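Local atomic coordinates of protein-glutaminase (Chryseobacterium proteolyticum, PDB entry 2ZK9), a protein that deamidates glutamine side chains within proteins, hydrolysing their amide groups to leave glutamate, and probably uses a papain-like cysteine protease fold to do so. Residues A[104-109]-A[115-120]. Residues are numbered along the deposited sequence; the frame is centred on the assembly and turned at random.
Sequences PSLFSS and TAWRNA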
ATOM      1  N   PRO A 104       1.857   4.900   3.284  1.00  8.48           N
ATOM      2  CA  PRO A 104       2.634   6.152   3.174  1.00  8.86           C
ATOM      3  C   PRO A 104       2.572   6.845   1.851  1.00  8.88           C
ATOM      4  O   PRO A 104       3.068   7.975   1.760  1.00 11.08           O
ATOM      5  CB  PRO A 104       4.058   5.676   3.515  1.00  9.26           C
ATOM      6  CG  PRO A 104       3.886   4.500   4.396  1.00  9.74           C
ATOM      7  CD  PRO A 104       2.715   3.789   3.747  1.00  9.33           C
ATOM      8  N   SER A 105       2.024   6.256   0.807  1.00  8.67           N
ATOM      9  CA  SER A 105       1.801   7.004  -0.435  0.78  9.05           C
ATOM     10  C   SER A 105       0.703   8.067  -0.297  1.00  9.09           C
ATOM     11  O   SER A 105       0.699   8.994  -1.058  1.00 11.46           O
ATOM     12  CB  SER A 105       1.565   6.112  -1.647  0.78  9.27           C
ATOM     13  OG  SER A 105       0.276   5.474  -1.680  0.78  7.91           O
ATOM     14  N   LEU A 106      -0.181   7.890   0.674  1.00  9.04           N
ATOM     15  CA  LEU A 106      -1.282   8.813   0.948  1.00  9.65           C
ATOM     16  C   LEU A 106      -1.196   9.437   2.330  1.00  9.87           C
ATOM     17  O   LEU A 106      -1.740  10.528   2.508  1.00 11.89           O
ATOM     18  CB  LEU A 106      -2.631   8.143   0.721  1.00 10.24           C
ATOM     19  CG  LEU A 106      -2.900   7.709  -0.719  1.00 10.31           C
ATOM     20  CD1 LEU A 106      -4.234   6.965  -0.786  1.00 12.41           C
ATOM     21  CD2 LEU A 106      -2.881   8.877  -1.669  1.00 13.51           C
ATOM     22  N   PHE A 107      -0.671   8.743   3.309  1.00  9.81           N
ATOM     23  CA  PHE A 107      -0.629   9.149   4.691  1.00  9.80           C
ATOM     24  C   PHE A 107       0.758   8.869   5.232  1.00 10.20           C
ATOM     25  O   PHE A 107       1.079   7.787   5.751  1.00 10.97           O
ATOM     26  CB  PHE A 107      -1.716   8.426   5.498  1.00 10.97           C
ATOM     27  CG  PHE A 107      -3.088   8.783   5.028  1.00 10.68           C
ATOM     28  CD1 PHE A 107      -3.727   9.897   5.509  1.00 11.79           C
ATOM     29  CD2 PHE A 107      -3.746   7.969   4.120  1.00 11.73           C
ATOM     30  CE1 PHE A 107      -5.006  10.222   5.138  1.00 13.88           C
ATOM     31  CE2 PHE A 107      -5.015   8.282   3.691  1.00 13.75           C
ATOM     32  CZ  PHE A 107      -5.650   9.375   4.226  1.00 13.93           C
ATOM     33  N   SER A 108       1.620   9.853   5.145  1.00 12.08           N
ATOM     34  CA  SER A 108       3.018   9.692   5.499  0.72 14.54           C
ATOM     35  C   SER A 108       3.334   9.667   6.990  1.00 13.39           C
ATOM     36  O   SER A 108       4.442   9.293   7.384  1.00 16.56           O
ATOM     37  CB  SER A 108       3.830  10.874   4.896  0.72 19.89           C
ATOM     38  OG  SER A 108       3.257  12.126   5.248  0.72 31.15           O
ATOM     39  N   SER A 109       2.364  10.063   7.824  1.00 12.14           N
ATOM     40  CA  SER A 109       2.644  10.274   9.231  1.00 12.83           C
ATOM     41  C   SER A 109       2.267   9.122  10.134  1.00 12.81           C
ATOM     42  O   SER A 109       2.759   9.083  11.252  1.00 14.29           O
ATOM     43  CB  SER A 109       2.015  11.577   9.766  1.00 15.33           C
ATOM     44  OG  SER A 109       2.657  12.697   9.169  1.00 17.96           O
ATOM     45  N   THR A 115     -11.720   4.043   6.545  1.00 12.25           N
ATOM     46  CA  THR A 115     -12.636   5.029   5.977  0.52 12.14           C
ATOM     47  C   THR A 115     -11.876   6.291   5.606  1.00 12.61           C
ATOM     48  O   THR A 115     -12.150   6.830   4.515  1.00 13.02           O
ATOM     49  CB  THR A 115     -13.759   5.349   6.960  0.52 13.72           C
ATOM     50  OG1 THR A 115     -13.107   5.675   8.200  0.52 16.27           O
ATOM     51  CG2 THR A 115     -14.661   4.154   7.191  0.52 15.93           C
ATOM     52  N   ALA A 116     -10.904   6.742   6.393  1.00 12.44           N
ATOM     53  CA  ALA A 116     -10.111   7.901   5.971  1.00 12.52           C
ATOM     54  C   ALA A 116      -9.315   7.597   4.724  1.00 11.26           C
ATOM     55  O   ALA A 116      -9.172   8.432   3.810  1.00 11.72           O
ATOM     56  CB  ALA A 116      -9.195   8.310   7.108  1.00 13.67           C
ATOM     57  N   TRP A 117      -8.781   6.392   4.658  1.00 10.30           N
ATOM     58  CA  TRP A 117      -7.994   5.966   3.514  1.00  9.64           C
ATOM     59  C   TRP A 117      -8.808   5.959   2.218  1.00  9.18           C
ATOM     60  O   TRP A 117      -8.381   6.493   1.198  1.00 10.16           O
ATOM     61  CB  TRP A 117      -7.369   4.622   3.806  1.00 10.11           C
ATOM     62  CG  TRP A 117      -6.543   4.061   2.692  1.00  9.29           C
ATOM     63  CD1 TRP A 117      -5.313   4.469   2.263  1.00  9.19           C
ATOM     64  CD2 TRP A 117      -6.913   2.953   1.883  1.00  8.75           C
ATOM     65  NE1 TRP A 117      -4.891   3.672   1.237  1.00  9.25           N
ATOM     66  CE2 TRP A 117      -5.842   2.729   0.963  1.00  8.82           C
ATOM     67  CE3 TRP A 117      -8.012   2.099   1.817  1.00  9.69           C
ATOM     68  CZ2 TRP A 117      -5.874   1.715   0.036  1.00  9.50           C
ATOM     69  CZ3 TRP A 117      -8.050   1.100   0.891  1.00  9.87           C
ATOM     70  CH2 TRP A 117      -6.993   0.891  -0.004  1.00  9.71           C
ATOM     71  N   ARG A 118      -9.960   5.300   2.273  1.00  9.80           N
ATOM     72  CA  ARG A 118     -10.778   5.261   1.050  1.00 10.24           C
ATOM     73  C   ARG A 118     -11.173   6.658   0.613  1.00 10.58           C
ATOM     74  O   ARG A 118     -11.234   6.972  -0.572  1.00 11.37           O
ATOM     75  CB  ARG A 118     -12.001   4.393   1.237  1.00 10.40           C
ATOM     76  CG  ARG A 118     -11.639   2.891   1.359  1.00 10.55           C
ATOM     77  CD  ARG A 118     -12.872   1.987   1.182  1.00 11.77           C
ATOM     78  NE  ARG A 118     -13.942   2.259   2.126  1.00 12.45           N
ATOM     79  CZ  ARG A 118     -13.985   1.762   3.343  1.00 12.68           C
ATOM     80  NH1 ARG A 118     -13.051   0.966   3.824  1.00 11.93           N
ATOM     81  NH2 ARG A 118     -15.034   2.093   4.134  1.00 16.07           N
ATOM     82  N   ASN A 119     -11.465   7.540   1.600  1.00 11.59           N
ATOM     83  CA  ASN A 119     -11.813   8.923   1.216  1.00 11.93           C
ATOM     84  C   ASN A 119     -10.645   9.634   0.530  1.00 11.12           C
ATOM     85  O   ASN A 119     -10.921  10.436  -0.383  1.00 12.34           O
ATOM     86  CB  ASN A 119     -12.303   9.642   2.474  1.00 14.43           C
ATOM     87  CG  ASN A 119     -12.764  11.045   2.147  1.00 14.55           C
ATOM     88  OD1 ASN A 119     -12.071  11.988   2.548  1.00 18.26           O
ATOM     89  ND2 ASN A 119     -13.845  11.205   1.442  1.00 16.31           N
ATOM     90  N   ALA A 120      -9.393   9.351   0.893  1.00 10.90           N
ATOM     91  CA  ALA A 120      -8.256   9.920   0.194  1.00 10.90           C
ATOM     92  C   ALA A 120      -8.089   9.387  -1.197  1.00  9.58           C
ATOM     93  O   ALA A 120      -7.337   9.977  -1.992  1.00 10.75           O
ATOM     94  CB  ALA A 120      -6.985   9.701   0.996  1.00 13.02           C
TER
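F107 lays the end of its ring against the helix side formed by A116, W117 and A120. From CB, CG lies anti to the carbonyl carbon (chi1 -63°), which extends the ring across to the helix. CB and CG themselves stay short of it; the far end of the ring does the touching. CE2 comes 3.8 Å from W117 CA and meets the indole at its edge, near the indole plane, 4.1 Å from W117 CD1. At the tip, CZ sits 3.5 Å from A120 CB and 3.7 Å from A116 O, the carbonyl that also accepts the helical bond from A120 N. The ring tip is therefore held among a methyl, a backbone carbonyl and the root of the tryptophan. Cut back to an alanine, this position would probably open a gap beside A120 CB and leave W117 CD1 with L106 but without the ring that now meets its edge.

L106 flanks the same surface, its CD1 3.9 Å from W117 NE1 and 4.3 Å from A120 CB. With CG anti to the backbone N (chi1 179°), the W117 indole is carried to where its CD1-NE1 side meets both loop side chains. Its NE1 proton goes to D103 OD2, just before the loop segment, so a polar tie accompanies the apolar packing. The contact packs the loop that follows strand 97-102 against helix 114-120. Beyond it, the buried indole lies over the main sheet, touching Q63 and V65 of strand 61-66 and H83 and A85 of strand 82-91, while V112 packs on both aromatic side chains.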